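Local coordinates for msDPBB_sym2 protein (Synthetic construct, PDB 7DWW), which is a computationally designed double-psi beta barrel of internally repeated sequence, made in work on recreating the core fold of RNA polymerase, at residues R8-H13 against K62-M67; G37-I42 against I49-L54. One frame throughout, in Å; residues are numbered along the deposited sequence.

Contact 1 (R8-H13 against K62-M67); sequences RVALAH and KNIVRM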
ATOM      1  N   ARG A   8      -6.264   5.041  -0.653  1.00 31.83           N
ATOM      2  CA  ARG A   8      -6.894   4.972   0.649  1.00 36.52           C
ATOM      3  C   ARG A   8      -6.473   3.697   1.362  1.00 33.38           C
ATOM      4  O   ARG A   8      -6.412   2.622   0.755  1.00 30.27           O
ATOM      5  CB  ARG A   8      -8.417   5.000   0.551  1.00 38.02           C
ATOM      6  CG  ARG A   8      -9.044   6.110   1.355  1.00 45.59           C
ATOM      7  CD  ARG A   8     -10.520   6.211   1.052  1.00 48.58           C
ATOM      8  NE  ARG A   8     -10.942   7.485   0.481  1.00 48.38           N
ATOM      9  CZ  ARG A   8     -11.026   8.640   1.137  1.00 50.10           C
ATOM     10  NH1 ARG A   8     -10.696   8.706   2.418  1.00 53.94           N
ATOM     11  NH2 ARG A   8     -11.449   9.736   0.507  1.00 48.54           N
ATOM     12  N   VAL A   9      -6.230   3.818   2.659  1.00 32.45           N
ATOM     13  CA  VAL A   9      -5.698   2.713   3.442  1.00 35.08           C
ATOM     14  C   VAL A   9      -6.831   1.733   3.725  1.00 33.65           C
ATOM     15  O   VAL A   9      -7.931   2.144   4.126  1.00 32.97           O
ATOM     16  CB  VAL A   9      -5.054   3.240   4.737  1.00 33.59           C
ATOM     17  CG1 VAL A   9      -4.719   2.107   5.721  1.00 31.61           C
ATOM     18  CG2 VAL A   9      -3.830   4.101   4.390  1.00 28.87           C
ATOM     19  N   ALA A  10      -6.585   0.449   3.482  1.00 29.36           N
ATOM     20  CA  ALA A  10      -7.490  -0.638   3.826  1.00 27.86           C
ATOM     21  C   ALA A  10      -6.719  -1.755   4.517  1.00 29.41           C
ATOM     22  O   ALA A  10      -5.506  -1.857   4.401  1.00 27.07           O
ATOM     23  CB  ALA A  10      -8.205  -1.209   2.600  1.00 28.68           C
ATOM     24  N   LEU A  11      -7.449  -2.570   5.253  1.00 31.52           N
ATOM     25  CA  LEU A  11      -6.860  -3.600   6.095  1.00 27.70           C
ATOM     26  C   LEU A  11      -6.544  -4.862   5.282  1.00 26.99           C
ATOM     27  O   LEU A  11      -7.396  -5.357   4.537  1.00 31.27           O
ATOM     28  CB  LEU A  11      -7.819  -3.890   7.242  1.00 32.27           C
ATOM     29  CG  LEU A  11      -7.438  -4.932   8.285  1.00 35.74           C
ATOM     30  CD1 LEU A  11      -6.164  -4.493   8.988  1.00 28.27           C
ATOM     31  CD2 LEU A  11      -8.554  -5.132   9.293  1.00 34.24           C
ATOM     32  N   ALA A  12      -5.298  -5.335   5.379  1.00 36.32           N
ATOM     33  CA  ALA A  12      -4.908  -6.573   4.721  1.00 38.46           C
ATOM     34  C   ALA A  12      -5.782  -7.735   5.182  1.00 48.39           C
ATOM     35  O   ALA A  12      -6.201  -7.807   6.336  1.00 40.57           O
ATOM     36  CB  ALA A  12      -3.432  -6.880   5.017  1.00 38.32           C
ATOM     37  N   HIS A  13      -5.960  -8.682   4.287  1.00 58.77           N
ATOM     38  CA  HIS A  13      -6.674  -9.944   4.580  1.00 69.82           C
ATOM     39  C   HIS A  13      -5.822 -10.717   5.579  1.00 70.87           C
ATOM     40  O   HIS A  13      -4.631 -10.574   5.543  1.00 70.59           O
ATOM     41  CB  HIS A  13      -6.993 -10.664   3.262  1.00 79.09           C
ATOM     42  CG  HIS A  13      -8.041  -9.945   2.474  1.00 81.63           C
ATOM     43  ND1 HIS A  13      -8.143 -10.027   1.116  1.00 88.80           N
ATOM     44  CD2 HIS A  13      -9.035  -9.127   2.868  1.00 79.91           C
ATOM     45  CE1 HIS A  13      -9.154  -9.298   0.708  1.00 88.58           C
ATOM     46  NE2 HIS A  13      -9.719  -8.746   1.767  1.00 83.21           N
ATOM     47  N   LYS A  62     -10.992   0.771  -6.797  1.00 79.58           N
ATOM     48  CA  LYS A  62     -10.937   1.321  -5.415  1.00 71.21           C
ATOM     49  C   LYS A  62      -9.784   2.280  -5.154  1.00 62.39           C
ATOM     50  O   LYS A  62      -9.983   3.192  -4.390  1.00 60.24           O
ATOM     51  CB  LYS A  62     -10.938   0.169  -4.415  1.00 69.33           C
ATOM     52  CG  LYS A  62     -11.586  -1.103  -4.926  1.00 72.61           C
ATOM     53  CD  LYS A  62     -12.253  -1.867  -3.825  1.00 74.71           C
ATOM     54  CE  LYS A  62     -12.464  -3.326  -4.147  1.00 78.30           C
ATOM     55  NZ  LYS A  62     -13.699  -3.850  -3.525  1.00 81.67           N
ATOM     56  N   ASN A  63      -8.634   2.072  -5.760  1.00 61.36           N
ATOM     57  CA  ASN A  63      -7.480   2.942  -5.438  1.00 63.13           C
ATOM     58  C   ASN A  63      -7.209   2.799  -3.931  1.00 60.81           C
ATOM     59  O   ASN A  63      -7.115   3.790  -3.214  1.00 56.04           O
ATOM     60  CB  ASN A  63      -7.550   4.300  -6.139  1.00 60.26           C
ATOM     61  CG  ASN A  63      -6.700   5.367  -5.515  1.00 58.99           C
ATOM     62  OD1 ASN A  63      -7.192   6.193  -4.759  1.00 64.78           O
ATOM     63  ND2 ASN A  63      -5.415   5.312  -5.786  1.00 63.09           N
ATOM     64  N   ILE A  64      -7.109   1.556  -3.478  1.00 50.46           N
ATOM     65  CA  ILE A  64      -6.793   1.293  -2.050  1.00 46.80           C
ATOM     66  C   ILE A  64      -5.397   0.677  -1.981  1.00 42.22           C
ATOM     67  O   ILE A  64      -4.909   0.206  -2.996  1.00 35.28           O
ATOM     68  CB  ILE A  64      -7.792   0.310  -1.422  1.00 43.36           C
ATOM     69  CG1 ILE A  64      -7.999  -0.914  -2.304  1.00 51.29           C
ATOM     70  CG2 ILE A  64      -9.097   0.991  -1.050  1.00 54.28           C
ATOM     71  CD1 ILE A  64      -8.671  -2.056  -1.608  1.00 54.80           C
ATOM     72  N   VAL A  65      -4.804   0.744  -0.798  1.00 35.33           N
ATOM     73  CA  VAL A  65      -3.515   0.065  -0.503  1.00 27.04           C
ATOM     74  C   VAL A  65      -3.796  -0.789   0.727  1.00 28.68           C
ATOM     75  O   VAL A  65      -4.196  -0.231   1.719  1.00 32.11           O
ATOM     76  CB  VAL A  65      -2.348   1.044  -0.289  1.00 29.90           C
ATOM     77  CG1 VAL A  65      -2.629   2.082   0.767  1.00 28.77           C
ATOM     78  CG2 VAL A  65      -1.063   0.306   0.029  1.00 25.88           C
ATOM     79  N   ARG A  66      -3.663  -2.101   0.617  1.00 26.16           N
ATOM     80  CA  ARG A  66      -3.958  -2.963   1.765  1.00 29.30           C
ATOM     81  C   ARG A  66      -2.695  -3.152   2.592  1.00 31.15           C
ATOM     82  O   ARG A  66      -1.631  -3.446   2.046  1.00 25.95           O
ATOM     83  CB  ARG A  66      -4.474  -4.316   1.296  1.00 31.89           C
ATOM     84  CG  ARG A  66      -5.906  -4.278   0.830  1.00 40.04           C
ATOM     85  CD  ARG A  66      -6.525  -5.650   0.810  1.00 49.22           C
ATOM     86  NE  ARG A  66      -7.838  -5.623   0.165  1.00 52.99           N
ATOM     87  CZ  ARG A  66      -8.970  -5.298   0.779  1.00 55.48           C
ATOM     88  NH1 ARG A  66      -8.964  -4.971   2.062  1.00 45.17           N
ATOM     89  NH2 ARG A  66     -10.120  -5.315   0.106  1.00 60.92           N
ATOM     90  N   MET A  67      -2.832  -3.010   3.921  1.00 27.10           N
ATOM     91  CA  MET A  67      -1.735  -2.942   4.873  1.00 31.59           C
ATOM     92  C   MET A  67      -2.084  -3.792   6.087  1.00 31.49           C
ATOM     93  O   MET A  67      -3.244  -3.925   6.456  1.00 25.84           O
ATOM     94  CB  MET A  67      -1.447  -1.496   5.346  1.00 29.57           C
ATOM     95  CG  MET A  67      -1.134  -0.490   4.235  1.00 37.65           C
ATOM     96  SD  MET A  67      -0.908   1.167   4.947  1.00 42.21           S
ATOM     97  CE  MET A  67       0.403   0.914   6.134  1.00 39.20           C
TER
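Ala12 N makes the shortest polar bond between 8-13 and 62-67, reaching Met67 O at 2.7 Å; the N-H points well at its acceptor but arrives from above the carbonyl plane, where the chain leaves strand 8-11. Ahead of it the two strands run parallel in register. Val65 uses both its backbone polar atoms on strand 8-11, N donating to Arg8 O (2.9 Å) and O accepting from Ala10 N (3.0 Å), and Met67 N bonds Ala10 O. Arg66 adds a side-chain bond: its chain, extended from CG to NE, brings NH1 to Leu11 O at 3.0 Å, a bent bond (139° at the hydrogen) with the oxygen slightly out of the guanidinium plane. The His13 ring, less well ordered, lies over one face of that guanidinium, planes 30° apart, with NE2 3.7 Å from CZ. Ile64 CD1 sits off-centre over the opposite face, so the group is sandwiched; NE also has a weak, long ion pair with Asp59. Arg66 cut back to an alanine would probably leave Leu11 O without this donor and the His13 ring without the flat group it lies over. On the buried face, Val9 CG1 meets Met67 SD at 4.0 Å, and Val9 CG2 lies 4.3 Å from Val65 CG1. Helix 69-75 packs against Val9 and Met67 through Met72, while Val83 of strand 82-87 touches Val9 and Val65. Pairing strand 4-11 in parallel with strand 64-67 of the other sequence repeat is consistent with the interlocked strands of the double-psi beta barrel.

Contact 2 (G37-I42 against I49-L54); sequences GDLVEI and IARVAL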
ATOM      1  N   GLY A  37       7.433  -6.686  -5.438  1.00 26.70           N
ATOM      2  CA  GLY A  37       8.651  -6.794  -4.622  1.00 28.43           C
ATOM      3  C   GLY A  37       9.423  -5.500  -4.479  1.00 31.69           C
ATOM      4  O   GLY A  37      10.325  -5.468  -3.683  1.00 34.40           O
ATOM      5  N   ASP A  38       9.041  -4.459  -5.202  1.00 28.44           N
ATOM      6  CA  ASP A  38       9.768  -3.175  -5.118  1.00 22.43           C
ATOM      7  C   ASP A  38       9.525  -2.492  -3.775  1.00 27.48           C
ATOM      8  O   ASP A  38       8.512  -2.714  -3.163  1.00 24.79           O
ATOM      9  CB  ASP A  38       9.293  -2.215  -6.210  1.00 24.92           C
ATOM     10  CG  ASP A  38       9.903  -2.413  -7.582  1.00 30.26           C
ATOM     11  OD1 ASP A  38      10.918  -3.067  -7.666  1.00 32.96           O
ATOM     12  OD2 ASP A  38       9.337  -1.912  -8.539  1.00 30.02           O
ATOM     13  N   LEU A  39      10.489  -1.703  -3.338  1.00 25.89           N
ATOM     14  CA  LEU A  39      10.307  -0.850  -2.161  1.00 29.30           C
ATOM     15  C   LEU A  39       9.517   0.394  -2.547  1.00 30.15           C
ATOM     16  O   LEU A  39       9.736   0.969  -3.623  1.00 27.13           O
ATOM     17  CB  LEU A  39      11.645  -0.408  -1.586  1.00 35.09           C
ATOM     18  CG  LEU A  39      12.541  -1.366  -0.815  1.00 43.01           C
ATOM     19  CD1 LEU A  39      13.758  -0.595  -0.483  1.00 44.34           C
ATOM     20  CD2 LEU A  39      11.848  -1.855   0.450  1.00 41.06           C
ATOM     21  N   VAL A  40       8.607   0.829  -1.653  1.00 24.59           N
ATOM     22  CA  VAL A  40       7.854   2.065  -1.812  1.00 30.92           C
ATOM     23  C   VAL A  40       7.860   2.717  -0.451  1.00 31.08           C
ATOM     24  O   VAL A  40       7.960   2.041   0.578  1.00 29.34           O
ATOM     25  CB  VAL A  40       6.387   1.846  -2.283  1.00 22.55           C
ATOM     26  CG1 VAL A  40       6.353   1.338  -3.727  1.00 27.11           C
ATOM     27  CG2 VAL A  40       5.647   0.964  -1.312  1.00 28.57           C
ATOM     28  N   GLU A  41       7.741   4.041  -0.445  1.00 25.61           N
ATOM     29  CA  GLU A  41       7.602   4.823   0.772  1.00 29.65           C
ATOM     30  C   GLU A  41       6.142   5.270   0.894  1.00 31.62           C
ATOM     31  O   GLU A  41       5.541   5.718  -0.092  1.00 28.55           O
ATOM     32  CB  GLU A  41       8.562   6.027   0.762  1.00 29.95           C
ATOM     33  CG  GLU A  41       8.409   7.019   1.909  1.00 32.90           C
ATOM     34  CD  GLU A  41       9.551   8.020   1.989  1.00 48.86           C
ATOM     35  OE1 GLU A  41      10.253   8.209   0.977  1.00 52.14           O
ATOM     36  OE2 GLU A  41       9.759   8.618   3.063  1.00 55.01           O
ATOM     37  N   ILE A  42       5.566   5.103   2.083  1.00 30.21           N
ATOM     38  CA  ILE A  42       4.174   5.435   2.338  1.00 29.35           C
ATOM     39  C   ILE A  42       4.132   6.508   3.402  1.00 37.20           C
ATOM     40  O   ILE A  42       4.710   6.342   4.478  1.00 34.58           O
ATOM     41  CB  ILE A  42       3.364   4.202   2.779  1.00 29.60           C
ATOM     42  CG1 ILE A  42       3.451   3.123   1.705  1.00 26.08           C
ATOM     43  CG2 ILE A  42       1.906   4.622   3.038  1.00 32.12           C
ATOM     44  CD1 ILE A  42       3.160   1.733   2.213  1.00 30.99           C
ATOM     45  N   ILE A  49       8.747   2.657   4.908  1.00 32.07           N
ATOM     46  CA  ILE A  49       9.097   2.022   3.646  1.00 33.73           C
ATOM     47  C   ILE A  49       8.687   0.555   3.713  1.00 36.43           C
ATOM     48  O   ILE A  49       9.048  -0.154   4.657  1.00 45.33           O
ATOM     49  CB  ILE A  49      10.593   2.200   3.337  1.00 46.15           C
ATOM     50  CG1 ILE A  49      10.958   3.691   3.411  1.00 45.11           C
ATOM     51  CG2 ILE A  49      10.907   1.647   1.945  1.00 40.28           C
ATOM     52  CD1 ILE A  49      12.443   4.003   3.346  1.00 50.88           C
ATOM     53  N   ALA A  50       7.981   0.087   2.681  1.00 36.55           N
ATOM     54  CA  ALA A  50       7.396  -1.247   2.656  1.00 32.97           C
ATOM     55  C   ALA A  50       7.701  -1.859   1.303  1.00 33.48           C
ATOM     56  O   ALA A  50       8.222  -1.195   0.405  1.00 34.80           O
ATOM     57  CB  ALA A  50       5.884  -1.178   2.898  1.00 34.99           C
ATOM     58  N   ARG A  51       7.302  -3.102   1.096  1.00 29.99           N
ATOM     59  CA  ARG A  51       7.480  -3.724  -0.231  1.00 30.35           C
ATOM     60  C   ARG A  51       6.088  -3.928  -0.815  1.00 33.10           C
ATOM     61  O   ARG A  51       5.177  -4.133  -0.055  1.00 33.18           O
ATOM     62  CB  ARG A  51       8.315  -5.000  -0.156  1.00 32.98           C
ATOM     63  CG  ARG A  51       9.753  -4.729   0.248  1.00 38.11           C
ATOM     64  CD  ARG A  51      10.793  -5.749  -0.179  1.00 40.97           C
ATOM     65  NE  ARG A  51      12.113  -5.256   0.152  1.00 42.84           N
ATOM     66  CZ  ARG A  51      12.952  -4.736  -0.723  1.00 42.12           C
ATOM     67  NH1 ARG A  51      12.610  -4.658  -1.991  1.00 38.66           N
ATOM     68  NH2 ARG A  51      14.125  -4.300  -0.332  1.00 42.34           N
ATOM     69  N   VAL A  52       5.975  -3.921  -2.133  1.00 28.43           N
ATOM     70  CA  VAL A  52       4.657  -3.980  -2.815  1.00 31.95           C
ATOM     71  C   VAL A  52       4.380  -5.360  -3.396  1.00 30.88           C
ATOM     72  O   VAL A  52       5.291  -5.954  -3.931  1.00 35.24           O
ATOM     73  CB  VAL A  52       4.601  -2.917  -3.927  1.00 26.61           C
ATOM     74  CG1 VAL A  52       3.226  -2.794  -4.536  1.00 31.25           C
ATOM     75  CG2 VAL A  52       5.044  -1.575  -3.428  1.00 34.87           C
ATOM     76  N   ALA A  53       3.125  -5.785  -3.316  1.00 23.27           N
ATOM     77  CA  ALA A  53       2.660  -7.046  -3.921  1.00 31.33           C
ATOM     78  C   ALA A  53       1.285  -6.826  -4.553  1.00 30.97           C
ATOM     79  O   ALA A  53       0.636  -5.868  -4.212  1.00 27.60           O
ATOM     80  CB  ALA A  53       2.637  -8.144  -2.901  1.00 29.93           C
ATOM     81  N   LEU A  54       0.884  -7.708  -5.445  1.00 29.13           N
ATOM     82  CA  LEU A  54      -0.390  -7.542  -6.170  1.00 32.07           C
ATOM     83  C   LEU A  54      -1.593  -7.663  -5.243  1.00 41.78           C
ATOM     84  O   LEU A  54      -1.637  -8.579  -4.445  1.00 40.94           O
ATOM     85  CB  LEU A  54      -0.480  -8.572  -7.292  1.00 36.76           C
ATOM     86  CG  LEU A  54      -0.028  -8.059  -8.647  1.00 40.82           C
ATOM     87  CD1 LEU A  54      -0.034  -9.168  -9.678  1.00 39.31           C
ATOM     88  CD2 LEU A  54      -0.897  -6.902  -9.087  1.00 32.92           C
TER
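Arg51 turns its CG anti to its own carbonyl carbon (chi1 -66°) and runs extended to NE, while Leu39 takes a similar first torsion (-74°); as non-hydrogen-bonded cross-strand partners they share a face, and these torsions turn Leu39 CD2 and the guanidinium onto each other. Leu39 CD2 rests over the centre of the guanidinium, 3.3 Å from Arg51 CZ. At that group's edge, Gly37 O lies in its plane and accepts a bond from Arg51 NH1 at 3.0 Å. On this face, Leu39 CD2 also touches Ile49 CG2 at 3.9 Å. The backbones pair antiparallel: Val40 and Ala50 form a hydrogen-bonded pair, each N 2.9 Å from the other's O. Val52 N bonds Asp38 O, and Gly37 N closes the ladder on Val52 O at 2.7 Å. On the face of Val40 and Ala50, Val40 CG1 presses on Val52 CG2 at 3.2 Å, unusually tight for carbons, and Ile42 CD1 reaches Ala50 CB at 4.0 Å. Leu32 and Met29 of helix 26-32 pack on Val40 and Val52, respectively. The faces thus differ: apolar branches alone meet across the buried one, whereas on the outer one Leu39 covers one guanidinium face of Arg51, whose charge the Gly37 carbonyl dipole probably helps stabilise.

How the contacts relate
Contacts 1 and 2 belong to one mixed sheet, their centres 13 Å apart on opposite sides of the chain's centre; their nearest atoms, about 5 Å apart, do not touch. Along the chain, strand 4-11 comes first, then strands 39-43 and 47-54 of the hairpin, then strand 64-67, so the local pairing of contact 2 falls wholly between the two distant partners of contact 1. Strand 82-87 lies between strands 39-43 and 4-11 and links the two pairings. Both contacts join one sequence half to the other, contact 1 in parallel over a long separation and contact 2 antiparallel across a short hairpin, and together they help build the barrel.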